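Local atomic coordinates of tryptophanyl-tRNA synthetase (Campylobacter jejuni subsp. jejuni, PDB entry 3TZL), a protein that attaches tryptophan to its cognate tRNA, probably activating the amino acid with ATP first, as other class I aminoacyl-tRNA synthetases do. Residues K212-I217 with H264-L269; A42-M47 with W80-V85; D15-N20 with M193-Q198. One frame throughout, in Å; residues are numbered along the deposited sequence.

Contact 1: K212-I217 with H264-L269; sequences KQISSI and HFKIYL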
loop_
_atom_site.group_PDB
_atom_site.type_symbol
_atom_site.label_atom_id
_atom_site.label_comp_id
_atom_site.label_asym_id
_atom_site.label_seq_id
_atom_site.Cartn_x
_atom_site.Cartn_y
_atom_site.Cartn_z
ATOM N N LYS B 212 -11.314 -6.914 -42.473
ATOM C CA LYS B 212 -11.400 -8.319 -42.089
ATOM C C LYS B 212 -12.556 -8.549 -41.113
ATOM O O LYS B 212 -13.346 -9.479 -41.273
ATOM C CB LYS B 212 -10.071 -8.744 -41.456
ATOM C CG LYS B 212 -9.838 -10.240 -41.342
ATOM C CD LYS B 212 -8.500 -10.522 -40.646
ATOM C CE LYS B 212 -8.511 -10.036 -39.181
ATOM N NZ LYS B 212 -7.202 -10.210 -38.460
ATOM N N GLN B 213 -12.659 -7.687 -40.109
ATOM C CA GLN B 213 -13.703 -7.817 -39.101
ATOM C C GLN B 213 -15.078 -7.592 -39.702
ATOM O O GLN B 213 -16.014 -8.339 -39.429
ATOM C CB GLN B 213 -13.448 -6.850 -37.951
ATOM C CG GLN B 213 -12.212 -7.249 -37.166
ATOM C CD GLN B 213 -11.877 -6.311 -36.028
ATOM O OE1 GLN B 213 -12.355 -5.170 -35.962
ATOM N NE2 GLN B 213 -11.038 -6.790 -35.118
ATOM N N ILE B 214 -15.193 -6.564 -40.535
ATOM C CA ILE B 214 -16.469 -6.243 -41.152
ATOM C C ILE B 214 -16.884 -7.339 -42.124
ATOM O O ILE B 214 -18.055 -7.683 -42.216
ATOM C CB ILE B 214 -16.421 -4.867 -41.830
ATOM C CG1 ILE B 214 -16.502 -3.760 -40.766
ATOM C CG2 ILE B 214 -17.556 -4.703 -42.789
ATOM C CD1 ILE B 214 -16.283 -2.395 -41.324
ATOM N N SER B 215 -15.911 -7.907 -42.829
ATOM C CA SER B 215 -16.188 -8.973 -43.790
ATOM C C SER B 215 -16.824 -10.175 -43.112
ATOM O O SER B 215 -17.612 -10.894 -43.717
ATOM C CB SER B 215 -14.903 -9.408 -44.489
ATOM O OG SER B 215 -14.979 -9.171 -45.881
ATOM N N SER B 216 -16.481 -10.373 -41.843
ATOM C CA SER B 216 -16.927 -11.531 -41.083
ATOM C C SER B 216 -18.348 -11.392 -40.585
ATOM O O SER B 216 -18.875 -12.320 -39.978
ATOM C CB SER B 216 -16.006 -11.766 -39.882
ATOM O OG SER B 216 -16.265 -10.832 -38.839
ATOM N N ILE B 217 -18.967 -10.238 -40.818
ATOM C CA ILE B 217 -20.323 -10.009 -40.324
ATOM C C ILE B 217 -21.301 -10.998 -40.962
ATOM O O ILE B 217 -21.280 -11.212 -42.178
ATOM C CB ILE B 217 -20.795 -8.569 -40.579
ATOM C CG1 ILE B 217 -19.959 -7.576 -39.759
ATOM C CG2 ILE B 217 -22.276 -8.423 -40.243
ATOM C CD1 ILE B 217 -20.077 -6.124 -40.271
ATOM N N HIS B 264 -21.608 -5.141 -51.090
ATOM C CA HIS B 264 -21.508 -3.708 -51.245
ATOM C C HIS B 264 -21.869 -2.935 -49.969
ATOM O O HIS B 264 -21.236 -1.935 -49.655
ATOM C CB HIS B 264 -22.342 -3.212 -52.416
ATOM C CG HIS B 264 -22.104 -1.775 -52.727
ATOM N ND1 HIS B 264 -22.874 -0.764 -52.196
ATOM C CD2 HIS B 264 -21.151 -1.172 -53.475
ATOM C CE1 HIS B 264 -22.423 0.400 -52.628
ATOM N NE2 HIS B 264 -21.379 0.181 -53.407
ATOM N N PHE B 265 -22.872 -3.393 -49.230
ATOM C CA PHE B 265 -23.194 -2.748 -47.951
ATOM C C PHE B 265 -22.036 -2.845 -46.946
ATOM O O PHE B 265 -21.790 -1.915 -46.178
ATOM C CB PHE B 265 -24.494 -3.311 -47.356
ATOM C CG PHE B 265 -25.722 -2.929 -48.136
ATOM C CD1 PHE B 265 -25.894 -1.621 -48.579
ATOM C CD2 PHE B 265 -26.689 -3.872 -48.450
ATOM C CE1 PHE B 265 -27.022 -1.254 -49.311
ATOM C CE2 PHE B 265 -27.821 -3.516 -49.181
ATOM C CZ PHE B 265 -27.989 -2.209 -49.612
ATOM N N LYS B 266 -21.317 -3.963 -46.966
ATOM C CA LYS B 266 -20.148 -4.109 -46.104
ATOM C C LYS B 266 -19.074 -3.111 -46.518
ATOM O O LYS B 266 -18.433 -2.491 -45.664
ATOM C CB LYS B 266 -19.601 -5.532 -46.166
ATOM C CG LYS B 266 -20.404 -6.522 -45.374
ATOM C CD LYS B 266 -20.016 -7.956 -45.704
ATOM C CE LYS B 266 -20.325 -8.886 -44.520
ATOM N NZ LYS B 266 -20.164 -10.337 -44.868
ATOM N N ILE B 267 -18.882 -2.964 -47.828
ATOM C CA ILE B 267 -17.945 -1.980 -48.367
ATOM C C ILE B 267 -18.307 -0.585 -47.858
ATOM O O ILE B 267 -17.441 0.179 -47.402
ATOM C CB ILE B 267 -17.946 -1.990 -49.909
ATOM C CG1 ILE B 267 -17.185 -3.217 -50.432
ATOM C CG2 ILE B 267 -17.324 -0.708 -50.449
ATOM C CD1 ILE B 267 -17.157 -3.331 -51.932
ATOM N N TYR B 268 -19.600 -0.277 -47.935
ATOM C CA TYR B 268 -20.155 0.948 -47.384
ATOM C C TYR B 268 -19.880 1.071 -45.883
ATOM O O TYR B 268 -19.454 2.120 -45.418
ATOM C CB TYR B 268 -21.664 1.014 -47.654
ATOM C CG TYR B 268 -22.336 2.233 -47.068
ATOM C CD1 TYR B 268 -21.933 3.509 -47.430
ATOM C CD2 TYR B 268 -23.383 2.111 -46.156
ATOM C CE1 TYR B 268 -22.540 4.636 -46.892
ATOM C CE2 TYR B 268 -24.000 3.231 -45.620
ATOM C CZ TYR B 268 -23.572 4.492 -45.993
ATOM O OH TYR B 268 -24.171 5.616 -45.465
ATOM N N LEU B 269 -20.103 -0.004 -45.129
ATOM C CA LEU B 269 -19.877 0.029 -43.686
ATOM C C LEU B 269 -18.439 0.395 -43.365
ATOM O O LEU B 269 -18.186 1.201 -42.466
ATOM C CB LEU B 269 -20.262 -1.297 -43.018
ATOM C CG LEU B 269 -20.124 -1.310 -41.485
ATOM C CD1 LEU B 269 -20.827 -0.108 -40.867
ATOM C CD2 LEU B 269 -20.674 -2.597 -40.888
#
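Lys266 lies with its aliphatic chain against Ile214 and the end of helix 207-215. The two side chains run past each other in opposite directions, and CB of Lys266 meets CG2 of Ile214 at 4.0 Å. This is helix-helix packing between the end of helix 207-215 and helix 262-276, with the lysine amine bonded to backbone oxygens there. Lys266 is extended beyond CG, and this carries its amine to the place where helix 207-215 ends after Ser215. CE of Lys266 passes the carbonyl O of Ile214 at 3.5 Å. Lys266 NZ donates to Ser215 O at 2.9 Å, with the amine above the carbonyl plane, 42° out of it. Lys266 NZ also donates to Ile217 O at 3.0 Å, this time in the carbonyl plane. A positive amine here would be expected to suit the negative end of the helix dipole.

The rest of the contact is apolar. Leu269, one turn further along its helix, has CG anti to its own backbone N (chi1 -177°), which sends its isobutyl group toward both isoleucines. CD1 of Ile214 touches CG of Leu269 at 4.0 Å. Ile217 and Leu269 cross at about a right angle. Ile235 of helix 234-239 packs against Ile217, Lys266 and Leu269, so a third helix joins the cluster. The three apolar side chains are buried, while Ser215 is exposed. Ser216 OG folds back onto Gln213 O. The closest apolar approach is between CD1 of Ile217 and CD2 of Leu269, at 3.6 Å.

Contact 2: A42-M47 with W80-V85; sequences ANYHAM and WLQSDV. With TRP (tryptophan), chain J.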
loop_
_atom_site.group_PDB
_atom_site.type_symbol
_atom_site.label_atom_id
_atom_site.label_comp_id
_atom_site.label_asym_id
_atom_site.label_seq_id
_atom_site.Cartn_x
_atom_site.Cartn_y
_atom_site.Cartn_z
ATOM N N ALA B 42 -6.206 3.356 -14.237
ATOM C CA ALA B 42 -5.959 2.684 -12.969
ATOM C C ALA B 42 -4.812 1.733 -13.121
ATOM O O ALA B 42 -5.017 0.529 -13.106
ATOM C CB ALA B 42 -7.212 1.918 -12.525
ATOM N N ASN B 43 -3.603 2.258 -13.260
ATOM C CA ASN B 43 -2.470 1.378 -13.515
ATOM C C ASN B 43 -1.973 0.568 -12.308
ATOM O O ASN B 43 -1.404 -0.508 -12.505
ATOM C CB ASN B 43 -1.317 2.078 -14.281
ATOM C CG ASN B 43 -0.632 3.190 -13.489
ATOM O OD1 ASN B 43 -1.266 3.908 -12.722
ATOM N ND2 ASN B 43 0.677 3.358 -13.716
ATOM N N TYR B 44 -2.179 1.049 -11.076
ATOM C CA TYR B 44 -1.788 0.211 -9.915
ATOM C C TYR B 44 -2.619 -1.055 -9.935
ATOM O O TYR B 44 -2.103 -2.153 -9.752
ATOM C CB TYR B 44 -1.982 0.923 -8.568
ATOM C CG TYR B 44 -0.913 1.937 -8.220
ATOM C CD1 TYR B 44 0.423 1.702 -8.491
ATOM C CD2 TYR B 44 -1.254 3.134 -7.611
ATOM C CE1 TYR B 44 1.394 2.638 -8.143
ATOM C CE2 TYR B 44 -0.308 4.070 -7.273
ATOM C CZ TYR B 44 1.010 3.828 -7.540
ATOM O OH TYR B 44 1.935 4.789 -7.181
ATOM N N HIS B 45 -3.914 -0.896 -10.177
ATOM C CA HIS B 45 -4.842 -2.030 -10.201
ATOM C C HIS B 45 -4.523 -3.032 -11.300
ATOM O O HIS B 45 -4.788 -4.218 -11.145
ATOM C CB HIS B 45 -6.285 -1.547 -10.342
ATOM C CG HIS B 45 -6.822 -0.869 -9.112
ATOM N ND1 HIS B 45 -7.390 -1.565 -8.065
ATOM C CD2 HIS B 45 -6.880 0.441 -8.769
ATOM C CE1 HIS B 45 -7.759 -0.713 -7.124
ATOM N NE2 HIS B 45 -7.468 0.511 -7.530
ATOM N N ALA B 46 -3.941 -2.577 -12.410
ATOM C CA ALA B 46 -3.638 -3.513 -13.493
ATOM C C ALA B 46 -2.513 -4.437 -13.078
ATOM O O ALA B 46 -2.300 -5.476 -13.709
ATOM C CB ALA B 46 -3.288 -2.786 -14.786
HETATM N N MSE B 47 -1.784 -4.066 -12.019
HETATM C CA MSE B 47 -0.680 -4.897 -11.570
HETATM C C MSE B 47 -1.128 -6.194 -10.904
HETATM O O MSE B 47 -0.296 -7.073 -10.693
HETATM C CB MSE B 47 0.233 -4.138 -10.636
HETATM C CG MSE B 47 0.670 -2.822 -11.202
HETATM SE SE MSE B 47 1.792 -1.811 -9.986
HETATM C CE MSE B 47 2.139 -0.283 -11.189
ATOM N N TRP B 80 -5.911 11.624 -15.283
ATOM C CA TRP B 80 -4.542 11.343 -14.900
ATOM C C TRP B 80 -4.272 9.854 -14.823
ATOM O O TRP B 80 -5.173 9.040 -14.953
ATOM C CB TRP B 80 -4.194 12.039 -13.566
ATOM C CG TRP B 80 -4.740 11.397 -12.324
ATOM C CD1 TRP B 80 -4.048 10.640 -11.424
ATOM C CD2 TRP B 80 -6.090 11.473 -11.830
ATOM N NE1 TRP B 80 -4.882 10.239 -10.404
ATOM C CE2 TRP B 80 -6.140 10.733 -10.634
ATOM C CE3 TRP B 80 -7.260 12.088 -12.292
ATOM C CZ2 TRP B 80 -7.312 10.599 -9.883
ATOM C CZ3 TRP B 80 -8.422 11.952 -11.548
ATOM C CH2 TRP B 80 -8.439 11.209 -10.358
ATOM N N LEU B 81 -2.998 9.527 -14.667
ATOM C CA LEU B 81 -2.522 8.161 -14.522
ATOM C C LEU B 81 -2.361 7.922 -13.026
ATOM O O LEU B 81 -1.658 8.661 -12.351
ATOM C CB LEU B 81 -1.171 8.017 -15.215
ATOM C CG LEU B 81 -0.443 6.674 -15.163
ATOM C CD1 LEU B 81 -1.231 5.667 -15.954
ATOM C CD2 LEU B 81 0.961 6.836 -15.743
ATOM N N GLN B 82 -3.020 6.895 -12.519
ATOM C CA GLN B 82 -3.165 6.692 -11.080
ATOM C C GLN B 82 -1.849 6.819 -10.305
ATOM O O GLN B 82 -1.765 7.513 -9.297
ATOM C CB GLN B 82 -3.743 5.305 -10.852
ATOM C CG GLN B 82 -4.122 5.007 -9.423
ATOM C CD GLN B 82 -4.539 3.581 -9.280
ATOM O OE1 GLN B 82 -4.226 2.749 -10.141
ATOM N NE2 GLN B 82 -5.273 3.281 -8.220
ATOM N N SER B 83 -0.820 6.157 -10.806
ATOM C CA SER B 83 0.496 6.152 -10.175
ATOM C C SER B 83 1.249 7.490 -10.181
ATOM O O SER B 83 2.337 7.572 -9.613
ATOM C CB SER B 83 1.355 5.098 -10.854
ATOM O OG SER B 83 1.660 5.502 -12.172
ATOM N N ASP B 84 0.704 8.536 -10.804
ATOM C CA ASP B 84 1.385 9.830 -10.756
ATOM C C ASP B 84 0.979 10.575 -9.497
ATOM O O ASP B 84 1.614 11.559 -9.123
ATOM C CB ASP B 84 1.084 10.716 -11.979
ATOM C CG ASP B 84 1.823 10.270 -13.245
ATOM O OD1 ASP B 84 2.859 9.580 -13.150
ATOM O OD2 ASP B 84 1.362 10.629 -14.353
ATOM N N VAL B 85 -0.107 10.144 -8.865
ATOM C CA VAL B 85 -0.517 10.764 -7.606
ATOM C C VAL B 85 -0.264 9.766 -6.490
ATOM O O VAL B 85 -1.104 8.921 -6.176
ATOM C CB VAL B 85 -1.975 11.267 -7.650
ATOM C CG1 VAL B 85 -2.358 11.922 -6.334
ATOM C CG2 VAL B 85 -2.144 12.255 -8.791
HETATM N N TRP J . -12.050 -1.661 -10.255
HETATM C CA TRP J . -12.416 -0.890 -11.447
HETATM C C TRP J . -12.608 -1.804 -12.650
HETATM O O TRP J . -13.120 -1.387 -13.695
HETATM C CB TRP J . -11.359 0.186 -11.755
HETATM C CG TRP J . -11.188 1.153 -10.623
HETATM C CD1 TRP J . -10.111 1.275 -9.786
HETATM C CD2 TRP J . -12.158 2.100 -10.178
HETATM N NE1 TRP J . -10.349 2.265 -8.852
HETATM C CE2 TRP J . -11.605 2.779 -9.068
HETATM C CE3 TRP J . -13.446 2.443 -10.612
HETATM C CZ2 TRP J . -12.293 3.791 -8.397
HETATM C CZ3 TRP J . -14.132 3.445 -9.937
HETATM C CH2 TRP J . -13.550 4.110 -8.847
HETATM O OXT TRP J . -12.249 -2.981 -12.584
#
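Asn43 and Ser83 are joined by a pair of hydrogen bonds. The backbone N of Ser83 donates to OD1 of Asn43 at 3.0 Å, in the carbonyl plane and on a lone pair. ND2 of Asn43 donates to OG of Ser83 at 2.8 Å. This second bond is nearly straight, 165° at the hydrogen, and OG lies in the amide plane. The amide is therefore held at both its oxygen and its nitrogen. CG of Asn43 sits between its backbone N and carbonyl carbon (chi1 66°), which turns the amide to the 3-10 turn 82-84. A third bond runs from the backbone N of Tyr44 to OE1 of Gln82, 2.8 Å, with the donor tilted from the carbonyl plane. Gln82 is extended, and its NE2 goes on to Asp134.

Segment 42-47 follows strand 36-41, while 80-85 begins with the last two residues of the neighbouring parallel strand 78-81, in the Rossmann-like catalytic core of class I synthetases. The contact joins the C-terminal ends of the two strands, where the tryptophan pocket lies.

Among the flat groups, Ser83 CB lies over a face of the Tyr44 ring in a CH-pi contact, 3.9 Å from the centroid. Tyr44 OH is bonded to Glu90 of the second subunit, so this ring belongs to the dimer interface as well. The His45 ring and the Gln82 amide are almost parallel, 9° apart, and CD2 of His45 is 3.3 Å from NE2 of Gln82. Bound tryptophan places CD1 over one face of His45, 3.5 Å from CD2 of that histidine. His45 NE2 bonds Asp134, whose carboxylate also bonds the ligand.

The methyl CD1 of Leu81 packs against the Asn43 amide, 3.5 Å from CG of Asn43, the two side chains crossing at about a right angle.

Contact 3: D15-N20 with M193-Q198; sequences DLHIGN and MSKSYQ. With NA (sodium ion), chain L; ADP (adenosine-5'-diphosphate), chain I.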
loop_
_atom_site.group_PDB
_atom_site.type_symbol
_atom_site.label_atom_id
_atom_site.label_comp_id
_atom_site.label_asym_id
_atom_site.label_seq_id
_atom_site.Cartn_x
_atom_site.Cartn_y
_atom_site.Cartn_z
ATOM N N ASP B 15 -8.080 -4.814 -27.107
ATOM C CA ASP B 15 -8.371 -3.704 -28.002
ATOM C C ASP B 15 -9.759 -3.144 -27.742
ATOM O O ASP B 15 -10.708 -3.898 -27.510
ATOM C CB ASP B 15 -8.230 -4.165 -29.445
ATOM C CG ASP B 15 -6.865 -4.750 -29.720
ATOM O OD1 ASP B 15 -5.868 -4.128 -29.283
ATOM O OD2 ASP B 15 -6.789 -5.837 -30.339
ATOM N N LEU B 16 -9.868 -1.820 -27.752
ATOM C CA LEU B 16 -11.165 -1.154 -27.642
ATOM C C LEU B 16 -12.021 -1.351 -28.904
ATOM O O LEU B 16 -11.538 -1.164 -30.016
ATOM C CB LEU B 16 -10.967 0.331 -27.399
ATOM C CG LEU B 16 -10.490 0.727 -26.008
ATOM C CD1 LEU B 16 -10.221 2.202 -25.999
ATOM C CD2 LEU B 16 -11.533 0.351 -24.953
ATOM N N HIS B 17 -13.281 -1.735 -28.721
ATOM C CA HIS B 17 -14.181 -1.939 -29.854
ATOM C C HIS B 17 -15.382 -0.995 -29.823
ATOM O O HIS B 17 -15.614 -0.307 -28.834
ATOM C CB HIS B 17 -14.617 -3.410 -29.968
ATOM C CG HIS B 17 -15.220 -3.975 -28.718
ATOM N ND1 HIS B 17 -16.486 -3.643 -28.286
ATOM C CD2 HIS B 17 -14.736 -4.872 -27.824
ATOM C CE1 HIS B 17 -16.753 -4.300 -27.170
ATOM N NE2 HIS B 17 -15.708 -5.050 -26.868
ATOM N N ILE B 18 -16.151 -0.948 -30.904
ATOM C CA ILE B 18 -17.252 0.019 -30.970
ATOM C C ILE B 18 -18.332 -0.227 -29.914
ATOM O O ILE B 18 -19.175 0.631 -29.675
ATOM C CB ILE B 18 -17.858 0.112 -32.374
ATOM C CG1 ILE B 18 -18.416 -1.240 -32.818
ATOM C CG2 ILE B 18 -16.803 0.613 -33.370
ATOM C CD1 ILE B 18 -19.247 -1.146 -34.135
ATOM N N GLY B 19 -18.290 -1.395 -29.277
ATOM C CA GLY B 19 -19.183 -1.695 -28.173
ATOM C C GLY B 19 -18.796 -0.931 -26.911
ATOM O O GLY B 19 -19.652 -0.402 -26.206
ATOM N N ASN B 20 -17.501 -0.880 -26.622
ATOM C CA ASN B 20 -17.002 -0.044 -25.534
ATOM C C ASN B 20 -17.349 1.408 -25.796
ATOM O O ASN B 20 -17.715 2.142 -24.884
ATOM C CB ASN B 20 -15.485 -0.189 -25.388
ATOM C CG ASN B 20 -15.063 -1.615 -25.125
ATOM O OD1 ASN B 20 -14.334 -2.208 -25.917
ATOM N ND2 ASN B 20 -15.522 -2.179 -24.008
HETATM N N MSE B 193 -21.631 -7.918 -28.860
HETATM C CA MSE B 193 -20.211 -7.738 -29.150
HETATM C C MSE B 193 -19.406 -7.812 -27.862
HETATM O O MSE B 193 -19.714 -7.122 -26.891
HETATM C CB MSE B 193 -19.951 -6.398 -29.845
HETATM C CG MSE B 193 -18.522 -6.211 -30.310
HETATM SE SE MSE B 193 -18.191 -4.517 -31.269
HETATM C CE MSE B 193 -19.311 -4.837 -32.850
ATOM N N SER B 194 -18.386 -8.661 -27.864
ATOM C CA SER B 194 -17.456 -8.753 -26.741
ATOM C C SER B 194 -16.168 -9.439 -27.183
ATOM O O SER B 194 -16.161 -10.190 -28.163
ATOM C CB SER B 194 -18.068 -9.517 -25.566
ATOM O OG SER B 194 -17.903 -10.909 -25.737
ATOM N N LYS B 195 -15.083 -9.174 -26.458
ATOM C CA LYS B 195 -13.776 -9.739 -26.791
ATOM C C LYS B 195 -13.764 -11.258 -26.639
ATOM O O LYS B 195 -13.117 -11.959 -27.421
ATOM C CB LYS B 195 -12.668 -9.111 -25.930
ATOM C CG LYS B 195 -12.502 -7.612 -26.124
ATOM C CD LYS B 195 -11.221 -7.110 -25.497
ATOM C CE LYS B 195 -11.289 -7.152 -23.983
ATOM N NZ LYS B 195 -12.237 -6.130 -23.484
ATOM N N SER B 196 -14.482 -11.755 -25.634
ATOM C CA SER B 196 -14.537 -13.188 -25.344
ATOM C C SER B 196 -15.057 -13.967 -26.554
ATOM O O SER B 196 -14.620 -15.093 -26.826
ATOM C CB SER B 196 -15.438 -13.443 -24.132
ATOM O OG SER B 196 -15.316 -12.397 -23.175
ATOM N N TYR B 197 -15.979 -13.339 -27.282
ATOM C CA TYR B 197 -16.633 -13.955 -28.430
ATOM C C TYR B 197 -15.841 -13.818 -29.724
ATOM O O TYR B 197 -16.127 -14.513 -30.699
ATOM C CB TYR B 197 -18.012 -13.332 -28.633
ATOM C CG TYR B 197 -19.038 -13.732 -27.599
ATOM C CD1 TYR B 197 -19.015 -14.994 -27.017
ATOM C CD2 TYR B 197 -20.040 -12.851 -27.215
ATOM C CE1 TYR B 197 -19.961 -15.365 -26.075
ATOM C CE2 TYR B 197 -20.989 -13.209 -26.274
ATOM C CZ TYR B 197 -20.945 -14.467 -25.708
ATOM O OH TYR B 197 -21.890 -14.825 -24.772
ATOM N N GLN B 198 -14.861 -12.917 -29.730
ATOM C CA GLN B 198 -14.099 -12.591 -30.936
ATOM C C GLN B 198 -15.031 -12.148 -32.063
ATOM O O GLN B 198 -14.871 -12.534 -33.229
ATOM C CB GLN B 198 -13.231 -13.775 -31.374
ATOM C CG GLN B 198 -12.311 -14.315 -30.279
ATOM C CD GLN B 198 -11.657 -15.629 -30.669
ATOM O OE1 GLN B 198 -12.314 -16.669 -30.732
ATOM N NE2 GLN B 198 -10.360 -15.585 -30.946
HETATM NA NA NA L . -15.688 -10.239 -22.566
HETATM P PB ADP I . -15.790 -7.402 -23.305
HETATM O O1B ADP I . -15.559 -7.286 -24.786
HETATM O O2B ADP I . -14.529 -7.634 -22.509
HETATM O O3B ADP I . -16.937 -8.300 -22.884
HETATM P PA ADP I . -15.609 -5.078 -21.705
HETATM O O1A ADP I . -14.389 -4.369 -22.240
HETATM O O2A ADP I . -15.465 -5.964 -20.485
HETATM O O3A ADP I . -16.254 -5.911 -22.938
HETATM O "O5'" ADP I . -16.743 -3.970 -21.399
HETATM C "C5'" ADP I . -16.408 -2.718 -20.799
HETATM C "C4'" ADP I . -17.608 -1.777 -20.865
HETATM O "O4'" ADP I . -18.003 -1.545 -22.221
HETATM C "C3'" ADP I . -18.806 -2.358 -20.137
HETATM O "O3'" ADP I . -19.006 -1.631 -18.923
HETATM C "C2'" ADP I . -19.990 -2.181 -21.068
HETATM O "O2'" ADP I . -20.872 -1.170 -20.568
HETATM C "C1'" ADP I . -19.417 -1.696 -22.386
HETATM N N9 ADP I . -19.699 -2.681 -23.467
HETATM C C8 ADP I . -18.895 -3.697 -23.851
HETATM N N7 ADP I . -19.438 -4.408 -24.874
HETATM C C5 ADP I . -20.620 -3.834 -25.161
HETATM C C6 ADP I . -21.706 -4.081 -26.137
HETATM N N6 ADP I . -21.620 -5.109 -27.019
HETATM N N1 ADP I . -22.774 -3.249 -26.109
HETATM C C2 ADP I . -22.862 -2.230 -25.228
HETATM N N3 ADP I . -21.914 -1.946 -24.313
HETATM C C4 ADP I . -20.790 -2.700 -24.235
HETATM O O HOH W 1 -12.165 -3.779 -25.159
#
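The His17 ring stands between Asn20 and selenomethionine Met193. OD1 of Asn20 lies over the centre of one face. On the opposite face CG of Met193 makes a CH-pi contact, 4.2 Å from the ring centroid. SE of Met193 is more oblique to the ring, 3.5 Å from ND1 of His17. The Met193 chain bends at chi3 (-65°), which brings its end across Ile18 at about a right angle; SE of Met193 is 3.6 Å from CG1 of Ile18.

The ring edge is used by three groups. His17 is the N-cap residue of helix 18-30, and its ND1 takes a weak bond from Gly19 N. Asn20 OD1 accepts from His17 N, and the pair forms a capping box. CG of Lys195 comes up beside CD2 of His17. NE2 of His17 donates to O1B of ADP at 3.1 Å, nearly straight at 165°. Asn20 ND2 donates to O1A and O4' of ADP.

Lys195 folds back at chi3 and chi4. NZ of Lys195 reaches O2B of ADP at 2.9 Å, and a water links NZ to Asp15 O and Asn20 OD1. The backbone N of Lys195 also holds O1B of ADP, at 2.6 Å. Met193 O accepts from the adenine N6, and Ser196 OG binds the sodium ion together with O2B and O3B of ADP.

This is the meeting of the HIGH and KMSKS regions, the signature sequences of class I synthetases. The nucleotide bridges them, and its diphosphate is held by residues of both segments. Lys195 and the sodium ion would offset its negative charge, consistent with the ATP-binding role predicted for the KMSKS region.

Overall arrangement
All three contacts are largely buried, but their places differ. The centre of contact 1 lies about 26 Å from the centre of the chain, among helices. The centres of contacts 2 and 3 lie about 14 and 12 Å from it, on opposite sides, in the catalytic core. No helix or strand is shared among the three. Contact 2 holds the amino-acid end of the active site and reaches the dimer interface; contact 3 holds the nucleotide end. Contact 1 binds no ligand, yet its nearest atoms are about 6 Å from those of contact 3. Its direct bonds use one lysine amine. Contact 2 relies on neutral amides, a hydroxyl and backbone N-H groups. Contact 3 joins by packing round the histidine and through ADP phosphates and a water, with sodium on the KMSKS side.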